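Local coordinates for protein diaminopimelate decarboxylase (Psychromonas ingrahamii, PDB 4XG1) that probably decarboxylates meso-2,6-diaminopimelate to L-lysine with the help of pyridoxal 5'-phosphate, the last step of this lysine pathway, at residues I151-D156 and E213-L218; L219-D223 and R263-L269. All blocks are in the same frame, centred on the assembly; numbering follows the deposited sequence.

Contact 1 of 2, residues I151-D156 and E213-L218; sequences INPNID and EALDKL
The chain leaving the strand at 151-152 runs over helix residues 213-218, the backbones coming nearest at P153 and A214, whose CA atoms are 5.9 Å apart. A214 suits this position because a methyl group lets the covering chain come close: its CB lies 4.0 Å from P153 CG and, equally, 4.0 Å from I155 CD1. The rigid proline ring also packs its CB against K217 CB. At the strand end, I151 and L218 lie alongside each other, pointing opposite ways, with I151 CG2 3.7 Å from L218 CD2.

Polar side chains grip the turn that follows. N154 is the centre of an inverse gamma turn, closed by a weak bond from I155 N to P153 O. K217, bent at chi2 and then extended, is long enough to bring one ammonium group to both oxygens of that residue: NZ lies 3.0 Å from N154 O and 2.8 Å from N154 OD1. With chi1 at 46°, N154 CG sits between its own backbone N and carbonyl carbon, which puts OD1 within reach of NZ, above the amide plane. One helical turn earlier, a glutamate can reach from the helix to the loop backbone: E213 OE2 accepts a 2.9 Å hydrogen bond from D156 N, nearly straight at 163° but coming from above the carboxylate plane. The D156 carboxylate is instead hydrogen-bonded to T159. Helix 161-169 packs on P153 and I155 through L167. This is a TIM-barrel arrangement, in which a loop at the C-terminal end of one barrel strand rests on an outer helix that follows the neighbouring strand, 192-198.

Contact 2 of 2, residues L219-D223 and R263-L269; sequences LILID and RMAGRSL
R267 NH2 faces the carboxylate of D223, 2.7 Å from OD1 and 2.8 Å from OD2, in a salt bridge whose two hydrogen bonds are bent and weak. A single nitrogen serves both oxygens, and the carboxylate meets the edge of the guanidinium with the two planes only 13° apart. L219 packs over one face of the same group, its CD2 3.9 Å above the plane and over the centre. Arginine suits the place because its flat, charged head can meet a carboxylate at the edge while a leucine lies against its face. Were R267 an alanine, the D223 carboxylate would probably lose its partner in the loop and L219 the flat group lying against it.

In the TIM barrel, the contact joins the later part of helix 209-227 to the loop that leads from helix 253-262 into strand 270-273. On the inner side, I222 CD1 and L269 CD2 meet tip to tip at 3.4 Å, and both side chains also touch L235 of strand 234-236. L219 CD2 further reaches M264 CE at 4.4 Å, while R263 NH2 lies near L219 CD1. Behind this shell, R267 N bonds to M264 O, closing the loop just after A265 turns the chain with positive phi. R267 then extends from CG to NE to reach the helix, and R263 is held by its salt bridge to D216.

Strand 145-152 comes first, and its C-terminal end enters contact 1. That contact closes a loop in which the chain passes helices 161-169 and 179-188 and strand 192-198 before the first half of helix 209-227 returns to residues 151-156. Contact 2 opens at the very next residue, L219, and closes after strand 234-236 and helix 253-262, when residues 263-269 come back to the helix. The two loops therefore follow in series, neither nesting nor crossing, with helix 209-227 shared between them. Their side chains also meet: I151 CG1 lies 4.0 Å from L221 CD2, and L215 CD2 packs 3.8 Å from R263 CB. Together they tie this helix to the loop after strand 145-152 and to the one leading into strand 270-273.

Contact 1 of 2, residues I151-D156 and E213-L218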
ATOM      1  N   ILE B 151      12.356  22.102 -10.916  1.00 15.39           N
ATOM      2  CA  ILE B 151      12.929  23.149 -10.157  1.00 15.23           C
ATOM      3  C   ILE B 151      12.102  23.393  -8.926  1.00 14.71           C
ATOM      4  O   ILE B 151      10.879  23.302  -8.944  1.00 14.85           O
ATOM      5  CB  ILE B 151      12.934  24.465 -10.967  1.00 16.20           C
ATOM      6  CG1 ILE B 151      13.830  24.332 -12.179  1.00 15.76           C
ATOM      7  CG2 ILE B 151      13.369  25.657 -10.109  1.00 17.02           C
ATOM      8  CD1 ILE B 151      15.240  23.918 -11.835  1.00 15.97           C
ATOM      9  N   ASN B 152      12.813  23.635  -7.838  1.00 14.66           N
ATOM     10  CA  ASN B 152      12.217  24.003  -6.593  1.00 15.10           C
ATOM     11  C   ASN B 152      12.384  25.492  -6.399  1.00 15.98           C
ATOM     12  O   ASN B 152      13.437  25.959  -5.934  1.00 14.66           O
ATOM     13  CB  ASN B 152      12.865  23.226  -5.434  1.00 14.89           C
ATOM     14  CG  ASN B 152      12.834  21.725  -5.653  1.00 13.92           C
ATOM     15  OD1 ASN B 152      12.049  21.230  -6.432  1.00 12.96           O
ATOM     16  ND2 ASN B 152      13.694  21.001  -4.946  1.00 14.15           N
ATOM     17  N   PRO B 153      11.318  26.243  -6.700  1.00 17.29           N
ATOM     18  CA  PRO B 153      11.389  27.653  -6.392  1.00 17.72           C
ATOM     19  C   PRO B 153      11.530  27.980  -4.919  1.00 21.11           C
ATOM     20  O   PRO B 153      11.181  27.193  -4.040  1.00 21.74           O
ATOM     21  CB  PRO B 153      10.079  28.205  -6.926  1.00 16.92           C
ATOM     22  CG  PRO B 153       9.227  27.036  -7.308  1.00 17.31           C
ATOM     23  CD  PRO B 153       9.927  25.781  -6.917  1.00 17.25           C
ATOM     24  N   ASN B 154      11.941  29.205  -4.679  1.00 24.40           N
ATOM     25  CA  ASN B 154      12.223  29.705  -3.380  1.00 27.25           C
ATOM     26  C   ASN B 154      10.928  30.373  -3.029  1.00 27.52           C
ATOM     27  O   ASN B 154      10.793  31.600  -3.091  1.00 29.51           O
ATOM     28  CB  ASN B 154      13.361  30.736  -3.448  1.00 32.52           C
ATOM     29  CG  ASN B 154      13.184  31.756  -4.589  1.00 37.99           C
ATOM     30  OD1 ASN B 154      12.768  32.876  -4.319  1.00 42.43           O
ATOM     31  ND2 ASN B 154      13.493  31.384  -5.860  1.00 36.42           N
ATOM     32  N   ILE B 155       9.934  29.552  -2.720  1.00 26.68           N
ATOM     33  CA  ILE B 155       8.686  30.049  -2.174  1.00 24.51           C
ATOM     34  C   ILE B 155       8.981  30.675  -0.791  1.00 25.60           C
ATOM     35  O   ILE B 155       9.795  30.152  -0.014  1.00 24.36           O
ATOM     36  CB  ILE B 155       7.684  28.893  -2.062  1.00 24.29           C
ATOM     37  CG1 ILE B 155       7.357  28.350  -3.480  1.00 25.81           C
ATOM     38  CG2 ILE B 155       6.437  29.269  -1.246  1.00 24.03           C
ATOM     39  CD1 ILE B 155       7.090  29.381  -4.584  1.00 25.94           C
ATOM     40  N   ASP B 156       8.338  31.806  -0.508  1.00 24.19           N
ATOM     41  CA  ASP B 156       8.426  32.480   0.780  1.00 21.69           C
ATOM     42  C   ASP B 156       7.804  31.684   1.949  1.00 20.05           C
ATOM     43  O   ASP B 156       6.576  31.433   2.014  1.00 18.44           O
ATOM     44  CB  ASP B 156       7.770  33.843   0.636  1.00 23.33           C
ATOM     45  CG  ASP B 156       7.746  34.630   1.924  1.00 25.96           C
ATOM     46  OD1 ASP B 156       8.795  34.715   2.611  1.00 27.53           O
ATOM     47  OD2 ASP B 156       6.665  35.152   2.246  1.00 26.41           O
ATOM     48  N   GLU B 213       3.010  32.198  -6.847  1.00 17.93           N
ATOM     49  CA  GLU B 213       4.358  32.446  -6.364  1.00 18.47           C
ATOM     50  C   GLU B 213       5.379  31.615  -7.106  1.00 17.74           C
ATOM     51  O   GLU B 213       6.418  32.115  -7.502  1.00 19.74           O
ATOM     52  CB  GLU B 213       4.453  32.226  -4.867  1.00 20.13           C
ATOM     53  CG  GLU B 213       5.759  32.813  -4.343  1.00 21.77           C
ATOM     54  CD  GLU B 213       5.801  33.094  -2.849  1.00 24.05           C
ATOM     55  OE1 GLU B 213       4.774  32.953  -2.120  1.00 28.99           O
ATOM     56  OE2 GLU B 213       6.887  33.492  -2.397  1.00 25.03           O
ATOM     57  N   ALA B 214       5.073  30.349  -7.313  1.00 17.40           N
ATOM     58  CA  ALA B 214       5.958  29.439  -8.028  1.00 18.68           C
ATOM     59  C   ALA B 214       6.133  29.824  -9.497  1.00 19.31           C
ATOM     60  O   ALA B 214       7.252  29.823 -10.037  1.00 17.81           O
ATOM     61  CB  ALA B 214       5.415  28.018  -7.937  1.00 18.73           C
ATOM     62  N   LEU B 215       5.015  30.136 -10.137  1.00 19.77           N
ATOM     63  CA  LEU B 215       5.067  30.616 -11.499  1.00 21.28           C
ATOM     64  C   LEU B 215       6.010  31.826 -11.681  1.00 23.36           C
ATOM     65  O   LEU B 215       7.003  31.772 -12.457  1.00 23.39           O
ATOM     66  CB  LEU B 215       3.659  30.965 -11.966  1.00 21.70           C
ATOM     67  CG  LEU B 215       3.512  31.625 -13.326  1.00 20.83           C
ATOM     68  CD1 LEU B 215       4.279  30.826 -14.355  1.00 22.16           C
ATOM     69  CD2 LEU B 215       2.062  31.709 -13.668  1.00 21.20           C
ATOM     70  N   ASP B 216       5.729  32.895 -10.933  1.00 24.75           N
ATOM     71  CA  ASP B 216       6.586  34.096 -10.937  1.00 25.01           C
ATOM     72  C   ASP B 216       8.059  33.738 -10.958  1.00 25.12           C
ATOM     73  O   ASP B 216       8.794  34.193 -11.821  1.00 31.49           O
ATOM     74  CB  ASP B 216       6.265  34.983  -9.731  1.00 26.06           C
ATOM     75  CG  ASP B 216       4.882  35.664  -9.843  1.00 27.68           C
ATOM     76  OD1 ASP B 216       4.269  35.599 -10.940  1.00 29.36           O
ATOM     77  OD2 ASP B 216       4.395  36.247  -8.841  1.00 27.69           O
ATOM     78  N   LYS B 217       8.510  32.918 -10.026  1.00 24.75           N
ATOM     79  CA  LYS B 217       9.951  32.661  -9.895  1.00 24.48           C
ATOM     80  C   LYS B 217      10.483  31.835 -10.993  1.00 22.99           C
ATOM     81  O   LYS B 217      11.681  31.872 -11.279  1.00 24.44           O
ATOM     82  CB  LYS B 217      10.252  31.963  -8.594  1.00 26.83           C
ATOM     83  CG  LYS B 217       9.435  32.639  -7.499  1.00 29.91           C
ATOM     84  CD  LYS B 217      10.339  33.390  -6.577  1.00 33.65           C
ATOM     85  CE  LYS B 217       9.546  33.676  -5.338  1.00 36.61           C
ATOM     86  NZ  LYS B 217      10.395  34.322  -4.321  1.00 41.98           N
ATOM     87  N   LEU B 218       9.617  31.044 -11.598  1.00 22.62           N
ATOM     88  CA  LEU B 218      10.031  30.252 -12.747  1.00 22.79           C
ATOM     89  C   LEU B 218      10.099  31.099 -14.044  1.00 22.07           C
ATOM     90  O   LEU B 218      10.984  30.867 -14.875  1.00 21.71           O
ATOM     91  CB  LEU B 218       9.107  29.033 -12.943  1.00 21.55           C
ATOM     92  CG  LEU B 218       9.099  28.007 -11.809  1.00 21.27           C
ATOM     93  CD1 LEU B 218       8.004  26.973 -12.029  1.00 20.52           C
ATOM     94  CD2 LEU B 218      10.429  27.309 -11.608  1.00 21.39           C
TER

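Contact 2 of 2, residues L219-D223 and R263-L269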
ATOM      1  N   LEU B 219       9.214  32.083 -14.175  1.00 23.10           N
ATOM      2  CA  LEU B 219       9.284  33.031 -15.298  1.00 26.29           C
ATOM      3  C   LEU B 219      10.560  33.848 -15.243  1.00 29.50           C
ATOM      4  O   LEU B 219      11.306  33.914 -16.213  1.00 35.16           O
ATOM      5  CB  LEU B 219       8.090  33.957 -15.318  1.00 25.62           C
ATOM      6  CG  LEU B 219       6.762  33.245 -15.569  1.00 24.99           C
ATOM      7  CD1 LEU B 219       5.587  34.196 -15.492  1.00 24.41           C
ATOM      8  CD2 LEU B 219       6.780  32.540 -16.915  1.00 24.93           C
ATOM      9  N   ILE B 220      10.850  34.395 -14.072  1.00 30.88           N
ATOM     10  CA  ILE B 220      12.136  35.035 -13.821  1.00 29.90           C
ATOM     11  C   ILE B 220      13.252  34.137 -14.292  1.00 28.61           C
ATOM     12  O   ILE B 220      14.175  34.594 -14.998  1.00 35.57           O
ATOM     13  CB  ILE B 220      12.313  35.357 -12.315  1.00 30.72           C
ATOM     14  CG1 ILE B 220      11.444  36.537 -11.935  1.00 32.00           C
ATOM     15  CG2 ILE B 220      13.767  35.639 -11.959  1.00 28.69           C
ATOM     16  CD1 ILE B 220      11.171  36.622 -10.440  1.00 36.15           C
ATOM     17  N   LEU B 221      13.207  32.874 -13.891  1.00 26.04           N
ATOM     18  CA  LEU B 221      14.279  31.930 -14.270  1.00 27.44           C
ATOM     19  C   LEU B 221      14.330  31.705 -15.780  1.00 29.98           C
ATOM     20  O   LEU B 221      15.410  31.503 -16.343  1.00 26.71           O
ATOM     21  CB  LEU B 221      14.097  30.568 -13.576  1.00 25.42           C
ATOM     22  CG  LEU B 221      14.940  29.401 -14.112  1.00 22.78           C
ATOM     23  CD1 LEU B 221      16.422  29.668 -13.924  1.00 22.10           C
ATOM     24  CD2 LEU B 221      14.589  28.078 -13.436  1.00 23.81           C
ATOM     25  N   ILE B 222      13.158  31.653 -16.411  1.00 32.03           N
ATOM     26  CA  ILE B 222      13.114  31.418 -17.837  1.00 37.45           C
ATOM     27  C   ILE B 222      13.837  32.539 -18.561  1.00 37.36           C
ATOM     28  O   ILE B 222      14.731  32.290 -19.395  1.00 35.82           O
ATOM     29  CB  ILE B 222      11.676  31.341 -18.335  1.00 42.67           C
ATOM     30  CG1 ILE B 222      11.117  29.948 -18.018  1.00 43.31           C
ATOM     31  CG2 ILE B 222      11.629  31.637 -19.833  1.00 45.95           C
ATOM     32  CD1 ILE B 222       9.615  29.855 -18.128  1.00 42.27           C
ATOM     33  N   ASP B 223      13.480  33.763 -18.177  1.00 36.68           N
ATOM     34  CA  ASP B 223      14.111  34.968 -18.701  1.00 37.68           C
ATOM     35  C   ASP B 223      15.620  34.950 -18.507  1.00 40.19           C
ATOM     36  O   ASP B 223      16.374  35.134 -19.461  1.00 40.88           O
ATOM     37  CB  ASP B 223      13.469  36.197 -18.081  1.00 34.83           C
ATOM     38  CG  ASP B 223      12.014  36.357 -18.516  1.00 34.25           C
ATOM     39  OD1 ASP B 223      11.591  35.651 -19.465  1.00 33.34           O
ATOM     40  OD2 ASP B 223      11.289  37.171 -17.918  1.00 30.74           O
ATOM     41  N   ARG B 263      -1.807  35.756 -15.116  1.00 35.29           N
ATOM     42  CA  ARG B 263      -0.327  35.986 -14.889  1.00 34.39           C
ATOM     43  C   ARG B 263       0.566  35.811 -16.114  1.00 35.29           C
ATOM     44  O   ARG B 263       1.730  36.252 -16.129  1.00 41.63           O
ATOM     45  CB  ARG B 263       0.265  35.112 -13.753  1.00 32.96           C
ATOM     46  CG  ARG B 263       0.437  35.773 -12.403  1.00 31.29           C
ATOM     47  CD  ARG B 263       1.198  37.102 -12.411  1.00 30.96           C
ATOM     48  NE  ARG B 263       2.630  36.985 -12.680  1.00 30.73           N
ATOM     49  CZ  ARG B 263       3.341  37.581 -13.649  1.00 33.18           C
ATOM     50  NH1 ARG B 263       2.790  38.402 -14.536  1.00 34.52           N
ATOM     51  NH2 ARG B 263       4.661  37.355 -13.729  1.00 34.39           N
ATOM     52  N   MET B 264       0.062  35.117 -17.122  1.00 39.71           N
ATOM     53  CA  MET B 264       0.791  34.910 -18.396  1.00 40.92           C
ATOM     54  C   MET B 264       0.652  36.103 -19.325  1.00 43.75           C
ATOM     55  O   MET B 264       1.241  36.112 -20.426  1.00 41.66           O
ATOM     56  CB  MET B 264       0.259  33.701 -19.151  1.00 40.30           C
ATOM     57  CG  MET B 264       0.623  32.372 -18.548  1.00 40.03           C
ATOM     58  SD  MET B 264       2.351  32.244 -18.002  1.00 36.50           S
ATOM     59  CE  MET B 264       3.284  31.706 -19.417  1.00 33.18           C
ATOM     60  N   ALA B 265      -0.180  37.056 -18.910  1.00 46.36           N
ATOM     61  CA  ALA B 265       0.000  38.460 -19.272  1.00 49.14           C
ATOM     62  C   ALA B 265       0.036  38.624 -20.781  1.00 45.88           C
ATOM     63  O   ALA B 265      -1.011  38.579 -21.414  1.00 50.11           O
ATOM     64  CB  ALA B 265       1.279  39.019 -18.613  1.00 51.16           C
ATOM     65  N   GLY B 266       1.236  38.775 -21.347  1.00 43.98           N
ATOM     66  CA  GLY B 266       1.440  38.716 -22.794  1.00 42.38           C
ATOM     67  C   GLY B 266       2.647  37.860 -23.095  1.00 44.35           C
ATOM     68  O   GLY B 266       3.691  38.374 -23.494  1.00 41.62           O
ATOM     69  N   ARG B 267       2.508  36.548 -22.847  1.00 47.80           N
ATOM     70  CA  ARG B 267       3.456  35.507 -23.333  1.00 46.93           C
ATOM     71  C   ARG B 267       2.776  34.425 -24.164  1.00 41.94           C
ATOM     72  O   ARG B 267       1.576  34.191 -24.063  1.00 35.25           O
ATOM     73  CB  ARG B 267       4.173  34.794 -22.179  1.00 48.18           C
ATOM     74  CG  ARG B 267       5.415  35.480 -21.674  1.00 45.39           C
ATOM     75  CD  ARG B 267       5.757  34.898 -20.320  1.00 43.43           C
ATOM     76  NE  ARG B 267       7.160  35.055 -19.976  1.00 39.94           N
ATOM     77  CZ  ARG B 267       7.626  35.796 -18.983  1.00 35.48           C
ATOM     78  NH1 ARG B 267       6.791  36.480 -18.191  1.00 32.74           N
ATOM     79  NH2 ARG B 267       8.945  35.845 -18.791  1.00 33.39           N
ATOM     80  N   SER B 268       3.580  33.754 -24.976  1.00 41.58           N
ATOM     81  CA  SER B 268       3.073  32.659 -25.789  1.00 42.99           C
ATOM     82  C   SER B 268       3.655  31.302 -25.331  1.00 39.93           C
ATOM     83  O   SER B 268       3.511  30.304 -26.023  1.00 36.92           O
ATOM     84  CB  SER B 268       3.361  32.940 -27.269  1.00 40.14           C
ATOM     85  OG  SER B 268       4.678  32.587 -27.628  1.00 35.89           O
ATOM     86  N   LEU B 269       4.305  31.289 -24.168  1.00 40.79           N
ATOM     87  CA  LEU B 269       4.958  30.086 -23.630  1.00 37.54           C
ATOM     88  C   LEU B 269       3.929  29.024 -23.305  1.00 34.59           C
ATOM     89  O   LEU B 269       2.895  29.306 -22.680  1.00 30.16           O
ATOM     90  CB  LEU B 269       5.751  30.397 -22.375  1.00 35.60           C
ATOM     91  CG  LEU B 269       6.679  29.251 -21.951  1.00 34.11           C
ATOM     92  CD1 LEU B 269       7.780  28.969 -22.952  1.00 36.95           C
ATOM     93  CD2 LEU B 269       7.300  29.555 -20.612  1.00 32.87           C
TER